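Local coordinates for protein anti-sigma-I factor RsgI2 (PDB 4B9P) that binds cellulose through the extracellular family 3 carbohydrate-binding module described here and probably acts as an anti-sigma factor that holds SigI2 inactive, at residues 36-39 with 40-43; 63-66 with 67-71; 132-136 with 137-141. One frame throughout, in Å; residues are numbered along the deposited sequence.

Overall arrangement
The three contacts come in series along one family 3 carbohydrate-binding module, a beta-sandwich of two antiparallel sheets. Interactions 1 and 2 are neighbours, with centres about 13 Å apart. Each is a short 3-10 turn leading into a strand of the same sheet, 42-48 for interaction 1 and 70-81 for interaction 2, and they meet where Leu39 CD1 lies 4.2 Å from Ile65 CD1. Interaction 3 lies across the chain's centre, its own centre about 27 Å from that of interaction 1 and 25 Å from that of interaction 2. There the loop after strand 131-132 wraps part of the calcium site, which is thus set well apart from the two turns that connect strands at the other side.

Interaction 1: 36-39 with 40-43; sequences PITL and SEVK
Ile37 and Val42 meet methyl to methyl, CG2 to CG2 at 3.5 Å, across a 3-10 turn that joins the short strand 37-38 to strand 42-48 of the beta-sandwich. The two side chains cross at about a right angle. Ile37 presents the methyl that is anti to N, CG1 lying beside that N (chi1 -64°), while Val42 offers the branch that lies next to its own N. Two successive backbone bonds close the turn behind this pair in the 3-10 pattern, each from a residue to the one three places earlier: Glu41 N to Thr38 O at 3.0 Å and Val42 N to Leu39 O at 2.9 Å. On the outer side Thr38 CG2 rests against Ser40 OG at 3.4 Å.

Further out, the buried side of the turn is covered by strands of both large sheets: Leu29 of strand 25-31 and Phe92 of strand 84-92 touch Val42, and Phe92 also touches Leu39. Backbone bonds from Ile37 to Leu99 and from Lys43 to Tyr155 tie the two ends into their sheets. The carboxylate of Glu41 turns away from the contact, its chain bent about the CB-CG bond (chi2 -64°), and OE1 is hydrogen-bonded to Ser157 OG; the backbone of Glu41 bonds to Ser157 as well, while Glu41 CB stays 3.4 Å from Thr38 O.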
loop_
_atom_site.group_PDB
_atom_site.type_symbol
_atom_site.label_atom_id
_atom_site.label_comp_id
_atom_site.label_asym_id
_atom_site.label_seq_id
_atom_site.Cartn_x
_atom_site.Cartn_y
_atom_site.Cartn_z
ATOM N N PRO A 36 -10.862 -14.227 -13.809
ATOM C CA PRO A 36 -11.190 -12.847 -13.400
ATOM C C PRO A 36 -11.152 -12.772 -11.883
ATOM O O PRO A 36 -11.466 -13.742 -11.195
ATOM C CB PRO A 36 -12.639 -12.653 -13.908
ATOM C CG PRO A 36 -12.768 -13.704 -14.997
ATOM C CD PRO A 36 -11.980 -14.889 -14.486
ATOM N N ILE A 37 -10.782 -11.610 -11.363
ATOM C CA ILE A 37 -10.712 -11.391 -9.926
ATOM C C ILE A 37 -11.648 -10.235 -9.570
ATOM O O ILE A 37 -11.570 -9.161 -10.152
ATOM C CB ILE A 37 -9.270 -11.049 -9.497
ATOM C CG1 ILE A 37 -8.353 -12.256 -9.773
ATOM C CG2 ILE A 37 -9.216 -10.624 -7.998
ATOM C CD1 ILE A 37 -6.870 -11.946 -9.726
ATOM N N THR A 38 -12.554 -10.465 -8.635
ATOM C CA THR A 38 -13.435 -9.391 -8.190
ATOM C C THR A 38 -12.641 -8.443 -7.268
ATOM O O THR A 38 -12.165 -8.859 -6.209
ATOM C CB THR A 38 -14.646 -9.993 -7.445
ATOM O OG1 THR A 38 -15.362 -10.838 -8.354
ATOM C CG2 THR A 38 -15.573 -8.897 -6.879
ATOM N N LEU A 39 -12.504 -7.166 -7.654
ATOM C CA LEU A 39 -11.598 -6.280 -6.943
ATOM C C LEU A 39 -12.013 -6.057 -5.495
ATOM O O LEU A 39 -11.164 -5.924 -4.638
ATOM C CB LEU A 39 -11.458 -4.957 -7.680
ATOM C CG LEU A 39 -10.560 -5.032 -8.910
ATOM C CD1 LEU A 39 -10.738 -3.761 -9.678
ATOM C CD2 LEU A 39 -9.082 -5.212 -8.506
ATOM N N SER A 40 -13.311 -6.005 -5.206
ATOM C CA SER A 40 -13.743 -5.773 -3.834
ATOM C C SER A 40 -13.233 -6.860 -2.873
ATOM O O SER A 40 -13.173 -6.633 -1.666
ATOM C CB SER A 40 -15.262 -5.648 -3.747
ATOM O OG SER A 40 -15.868 -6.885 -4.099
ATOM N N GLU A 41 -12.908 -8.043 -3.399
ATOM C CA GLU A 41 -12.343 -9.138 -2.595
ATOM C C GLU A 41 -10.837 -9.044 -2.337
ATOM O O GLU A 41 -10.298 -9.875 -1.607
ATOM C CB GLU A 41 -12.654 -10.475 -3.262
ATOM C CG GLU A 41 -14.164 -10.793 -3.268
ATOM C CD GLU A 41 -14.695 -10.963 -1.831
ATOM O OE1 GLU A 41 -14.309 -11.947 -1.163
ATOM O OE2 GLU A 41 -15.463 -10.094 -1.347
ATOM N N VAL A 42 -10.187 -8.039 -2.905
ATOM C CA VAL A 42 -8.725 -7.954 -2.848
ATOM C C VAL A 42 -8.307 -6.932 -1.804
ATOM O O VAL A 42 -8.870 -5.826 -1.760
ATOM C CB VAL A 42 -8.168 -7.482 -4.194
ATOM C CG1 VAL A 42 -6.663 -7.325 -4.136
ATOM C CG2 VAL A 42 -8.547 -8.489 -5.261
ATOM N N LYS A 43 -7.337 -7.290 -0.968
ATOM C CA LYS A 43 -6.722 -6.351 -0.018
ATOM C C LYS A 43 -5.218 -6.406 -0.240
ATOM O O LYS A 43 -4.635 -7.473 -0.474
ATOM C CB LYS A 43 -7.028 -6.768 1.415
ATOM C CG LYS A 43 -8.504 -6.820 1.763
ATOM C CD LYS A 43 -9.186 -5.471 1.669
ATOM C CE LYS A 43 -10.671 -5.595 2.022
ATOM N NZ LYS A 43 -11.388 -4.305 1.798
#

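Interaction 2: 63-66 with 67-71; sequences SNIT and SSKIT
The flat groups between Ile65 and Lys69 are peptide carbonyls, those of Ile65 and Thr66. At the edge of the Ile65 group, Thr66 OG1 donates to Ile65 O at 2.7 Å, in the carbonyl plane and on a lone pair; the aliphatic chain of Lys69 runs past the same oxygen, with CD 3.3 Å from it. Thr66 O is approached from above its plane: Lys69 N donates to it at 3.1 Å, 41° out of that plane yet nearly straight at the hydrogen (164°).

The apolar part of the contact is made by Ile65, Lys69 and Ile70. Ile65 CD1 packs on Lys69 CB at 3.8 Å and on Ile70 CD1, the two isoleucines crossing at about a right angle. Ile65 CG1 is held between the backbone N and the carbonyl carbon (chi1 67°), which swings its terminal methyl over to this pair. Next to it, Ile70 CG1 touches Ser63 CB. Phe92 of strand 84-92 touches both isoleucines.

Ser63 OG accepts from Ile65 N at 3.2 Å and is also hydrogen-bonded to Glu106 O of strand 104-111. A water accepts from Ser63 N and, weakly, from Ser67 N. A type I turn at Ser63-Thr66 with an ST turn at its start, followed directly by a 3-10 turn, here makes the tight connection by which a beta-sandwich chain passes from one sheet (strand 56-63) to the other (strand 70-81).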
loop_
_atom_site.group_PDB
_atom_site.type_symbol
_atom_site.label_atom_id
_atom_site.label_comp_id
_atom_site.label_asym_id
_atom_site.label_seq_id
_atom_site.Cartn_x
_atom_site.Cartn_y
_atom_site.Cartn_z
ATOM N N SER A 63 -5.551 6.738 -9.447
ATOM C CA SER A 63 -5.502 5.338 -9.891
ATOM C C SER A 63 -5.957 5.326 -11.322
ATOM O O SER A 63 -6.739 6.198 -11.726
ATOM C CB SER A 63 -6.448 4.509 -9.050
ATOM O OG SER A 63 -6.509 3.191 -9.538
ATOM N N ASN A 64 -5.516 4.338 -12.106
ATOM C CA ASN A 64 -6.024 4.189 -13.464
ATOM C C ASN A 64 -7.504 3.814 -13.493
ATOM O O ASN A 64 -8.138 3.990 -14.540
ATOM C CB ASN A 64 -5.178 3.182 -14.267
ATOM C CG ASN A 64 -5.265 1.761 -13.739
ATOM O OD1 ASN A 64 -5.329 1.540 -12.542
ATOM N ND2 ASN A 64 -5.278 0.798 -14.631
ATOM N N ILE A 65 -8.087 3.369 -12.365
ATOM C CA ILE A 65 -9.545 3.133 -12.304
ATOM C C ILE A 65 -10.287 4.252 -11.591
ATOM O O ILE A 65 -11.501 4.178 -11.413
ATOM C CB ILE A 65 -9.906 1.755 -11.723
ATOM C CG1 ILE A 65 -9.547 1.632 -10.241
ATOM C CG2 ILE A 65 -9.230 0.664 -12.552
ATOM C CD1 ILE A 65 -10.059 0.341 -9.590
ATOM N N THR A 66 -9.534 5.307 -11.282
ATOM C CA THR A 66 -9.940 6.506 -10.516
ATOM C C THR A 66 -10.005 6.251 -9.020
ATOM O O THR A 66 -10.386 5.174 -8.556
ATOM C CB THR A 66 -11.196 7.251 -11.035
ATOM O OG1 THR A 66 -12.405 6.563 -10.637
ATOM C CG2 THR A 66 -11.129 7.477 -12.562
ATOM N N SER A 67 -9.660 7.284 -8.264
ATOM C CA SER A 67 -9.485 7.126 -6.828
ATOM C C SER A 67 -10.777 6.799 -6.085
ATOM O O SER A 67 -10.722 6.215 -4.999
ATOM C CB SER A 67 -8.806 8.375 -6.265
ATOM O OG SER A 67 -9.666 9.469 -6.438
ATOM N N SER A 68 -11.924 7.127 -6.666
ATOM C CA SER A 68 -13.173 6.846 -6.000
ATOM C C SER A 68 -13.472 5.365 -5.903
ATOM O O SER A 68 -14.343 4.998 -5.142
ATOM C CB SER A 68 -14.341 7.603 -6.655
ATOM O OG SER A 68 -14.257 7.496 -8.069
ATOM N N LYS A 69 -12.752 4.533 -6.637
ATOM C CA LYS A 69 -12.905 3.071 -6.548
ATOM C C LYS A 69 -11.937 2.409 -5.561
ATOM O O LYS A 69 -11.988 1.197 -5.349
ATOM C CB LYS A 69 -12.804 2.401 -7.963
ATOM C CG LYS A 69 -13.971 2.833 -8.848
ATOM C CD LYS A 69 -13.869 2.230 -10.231
ATOM C CE LYS A 69 -15.041 2.740 -11.078
ATOM N NZ LYS A 69 -15.094 2.081 -12.385
ATOM N N ILE A 70 -11.045 3.217 -4.976
ATOM C CA ILE A 70 -10.001 2.744 -4.082
ATOM C C ILE A 70 -10.376 3.071 -2.650
ATOM O O ILE A 70 -10.899 4.161 -2.394
ATOM C CB ILE A 70 -8.631 3.460 -4.424
ATOM C CG1 ILE A 70 -8.252 3.284 -5.899
ATOM C CG2 ILE A 70 -7.575 2.906 -3.492
ATOM C CD1 ILE A 70 -8.201 1.814 -6.383
ATOM N N THR A 71 -10.086 2.149 -1.739
ATOM C CA THR A 71 -10.203 2.413 -0.307
ATOM C C THR A 71 -8.813 2.259 0.334
ATOM O O THR A 71 -7.999 1.479 -0.148
ATOM C CB THR A 71 -11.198 1.450 0.384
ATOM O OG1 THR A 71 -10.669 0.126 0.409
ATOM C CG2 THR A 71 -12.506 1.400 -0.381
HETATM O O HOH W 1 -7.753 9.102 -9.736
#

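Interaction 3: 132-136 with 137-141; sequences DQNSD and YSFNN. With CA (calcium ion), chain B.
Gln133 and Phe139 form the tight part of this contact: Gln133 CB sits over the centre of the ring at 3.5 Å, only 5° off its normal, a CH-pi contact. The chain runs on past the rim at CE1, where the amide, tilted 39° to the ring, lies above the plane; NE2 is hydrogen-bonded to Thr17 O. Closest of all is Gln133 O, 3.2 Å from Phe139 CD2. The first torsion of Phe139 is fully extended from N to CG (chi1 179°), which sets the ring under Gln133 CB, and Asn141 N lies over the rim of the other face. At the backbone, Phe139 N donates to Asp136 O at 3.0 Å, closing one of two consecutive type I turns; the other runs from Gln133 to Asp136.

These turns shape the calcium loop of the family 3 carbohydrate-binding module. Asp132 O, Ser135 OG and Asp136 OD1 bind the metal, the longest of the three bonds being that of Ser135 OG at 2.6 Å, and Thr49 and Asp51 provide the remaining protein ligands. A water on the calcium also donates to Asp136 OD2, tying the second carboxylate oxygen to the site. The Asp132 carboxylate acts from the second shell: its OD1 takes the proton of the ligand Ser135 OG through the anti lone pair, at 2.7 Å, consistent with the hydroxyl turning a lone pair to the calcium.

The exposed side is looser. Asn134 brings ND2 to the ring edge, in its plane and 3.5 Å from Phe139 CE2. Between Asn134 and Asn141, both exposed, the link is a water, which accepts from Asn134 ND2 at 2.8 Å and only weakly from Asn141 ND2.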
loop_
_atom_site.group_PDB
_atom_site.type_symbol
_atom_site.label_atom_id
_atom_site.label_comp_id
_atom_site.label_asym_id
_atom_site.label_seq_id
_atom_site.Cartn_x
_atom_site.Cartn_y
_atom_site.Cartn_z
ATOM N N ASP A 132 10.515 7.372 9.994
ATOM C CA ASP A 132 11.766 6.744 9.598
ATOM C C ASP A 132 11.420 5.576 8.692
ATOM O O ASP A 132 10.732 4.640 9.144
ATOM C CB ASP A 132 12.499 6.255 10.845
ATOM C CG ASP A 132 13.702 5.447 10.496
ATOM O OD1 ASP A 132 13.616 4.201 10.332
ATOM O OD2 ASP A 132 14.782 6.057 10.399
ATOM N N GLN A 133 11.890 5.589 7.436
ATOM C CA GLN A 133 11.452 4.552 6.485
ATOM C C GLN A 133 12.272 3.280 6.532
ATOM O O GLN A 133 11.781 2.241 6.139
ATOM C CB GLN A 133 11.453 5.082 5.046
ATOM C CG GLN A 133 10.532 6.279 4.850
ATOM C CD GLN A 133 10.072 6.448 3.439
ATOM O OE1 GLN A 133 9.072 5.829 3.057
ATOM N NE2 GLN A 133 10.809 7.205 2.631
ATOM N N ASN A 134 13.532 3.337 6.938
ATOM C CA ASN A 134 14.328 2.108 6.880
ATOM C C ASN A 134 13.864 1.091 7.924
ATOM O O ASN A 134 14.186 -0.091 7.794
ATOM C CB ASN A 134 15.799 2.450 7.075
ATOM C CG ASN A 134 16.375 3.184 5.897
ATOM O OD1 ASN A 134 16.900 4.282 6.031
ATOM N ND2 ASN A 134 16.254 2.590 4.731
ATOM N N SER A 135 13.050 1.526 8.879
ATOM C CA SER A 135 12.417 0.663 9.876
ATOM C C SER A 135 11.085 0.082 9.375
ATOM O O SER A 135 10.289 -0.406 10.181
ATOM C CB SER A 135 12.190 1.461 11.177
ATOM O OG SER A 135 11.478 2.669 10.910
ATOM N N ASP A 136 10.805 0.202 8.074
ATOM C CA ASP A 136 9.517 -0.226 7.519
ATOM C C ASP A 136 9.702 -1.455 6.645
ATOM O O ASP A 136 10.384 -1.379 5.607
ATOM C CB ASP A 136 8.866 0.892 6.691
ATOM C CG ASP A 136 8.615 2.154 7.505
ATOM O OD1 ASP A 136 8.639 2.071 8.758
ATOM O OD2 ASP A 136 8.309 3.182 6.868
ATOM N N TYR A 137 9.051 -2.549 7.023
ATOM C CA TYR A 137 9.192 -3.819 6.315
ATOM C C TYR A 137 9.006 -3.679 4.822
ATOM O O TYR A 137 9.769 -4.246 4.055
ATOM C CB TYR A 137 8.217 -4.812 6.898
ATOM C CG TYR A 137 8.227 -6.170 6.230
ATOM C CD1 TYR A 137 9.203 -7.106 6.565
ATOM C CD2 TYR A 137 7.251 -6.535 5.316
ATOM C CE1 TYR A 137 9.195 -8.360 5.999
ATOM C CE2 TYR A 137 7.254 -7.802 4.720
ATOM C CZ TYR A 137 8.212 -8.707 5.085
ATOM O OH TYR A 137 8.257 -9.950 4.520
ATOM N N SER A 138 7.975 -2.972 4.387
ATOM C CA SER A 138 7.666 -2.929 2.963
ATOM C C SER A 138 8.479 -1.932 2.158
ATOM O O SER A 138 8.364 -1.924 0.939
ATOM C CB SER A 138 6.170 -2.651 2.752
ATOM O OG SER A 138 5.372 -3.700 3.276
ATOM N N PHE A 139 9.276 -1.088 2.823
ATOM C CA PHE A 139 10.012 -0.026 2.126
ATOM C C PHE A 139 11.108 -0.542 1.194
ATOM O O PHE A 139 11.850 -1.459 1.546
ATOM C CB PHE A 139 10.617 0.891 3.196
ATOM C CG PHE A 139 11.440 2.026 2.674
ATOM C CD1 PHE A 139 10.864 3.011 1.851
ATOM C CD2 PHE A 139 12.767 2.147 3.055
ATOM C CE1 PHE A 139 11.619 4.097 1.398
ATOM C CE2 PHE A 139 13.516 3.245 2.633
ATOM C CZ PHE A 139 12.928 4.218 1.797
ATOM N N ASN A 140 11.211 0.073 0.025
ATOM C CA ASN A 140 12.266 -0.188 -0.938
ATOM C C ASN A 140 13.087 1.086 -1.094
ATOM O O ASN A 140 12.615 2.058 -1.645
ATOM C CB ASN A 140 11.581 -0.570 -2.269
ATOM C CG ASN A 140 12.559 -0.837 -3.390
ATOM O OD1 ASN A 140 13.735 -0.425 -3.361
ATOM N ND2 ASN A 140 12.070 -1.525 -4.421
ATOM N N ASN A 141 14.298 1.079 -0.570
ATOM C CA ASN A 141 15.106 2.283 -0.573
ATOM C C ASN A 141 15.796 2.634 -1.870
ATOM O O ASN A 141 16.500 3.662 -1.923
ATOM C CB ASN A 141 16.125 2.298 0.591
ATOM C CG ASN A 141 17.259 1.312 0.421
ATOM O OD1 ASN A 141 17.459 0.723 -0.636
ATOM N ND2 ASN A 141 18.012 1.132 1.489
HETATM CA CA CA B . 9.125 3.606 10.565
HETATM O O HOH W 2 17.951 3.933 2.970
HETATM O O HOH W 3 12.506 -2.476 4.154
HETATM O O HOH W 4 7.848 4.903 8.881
#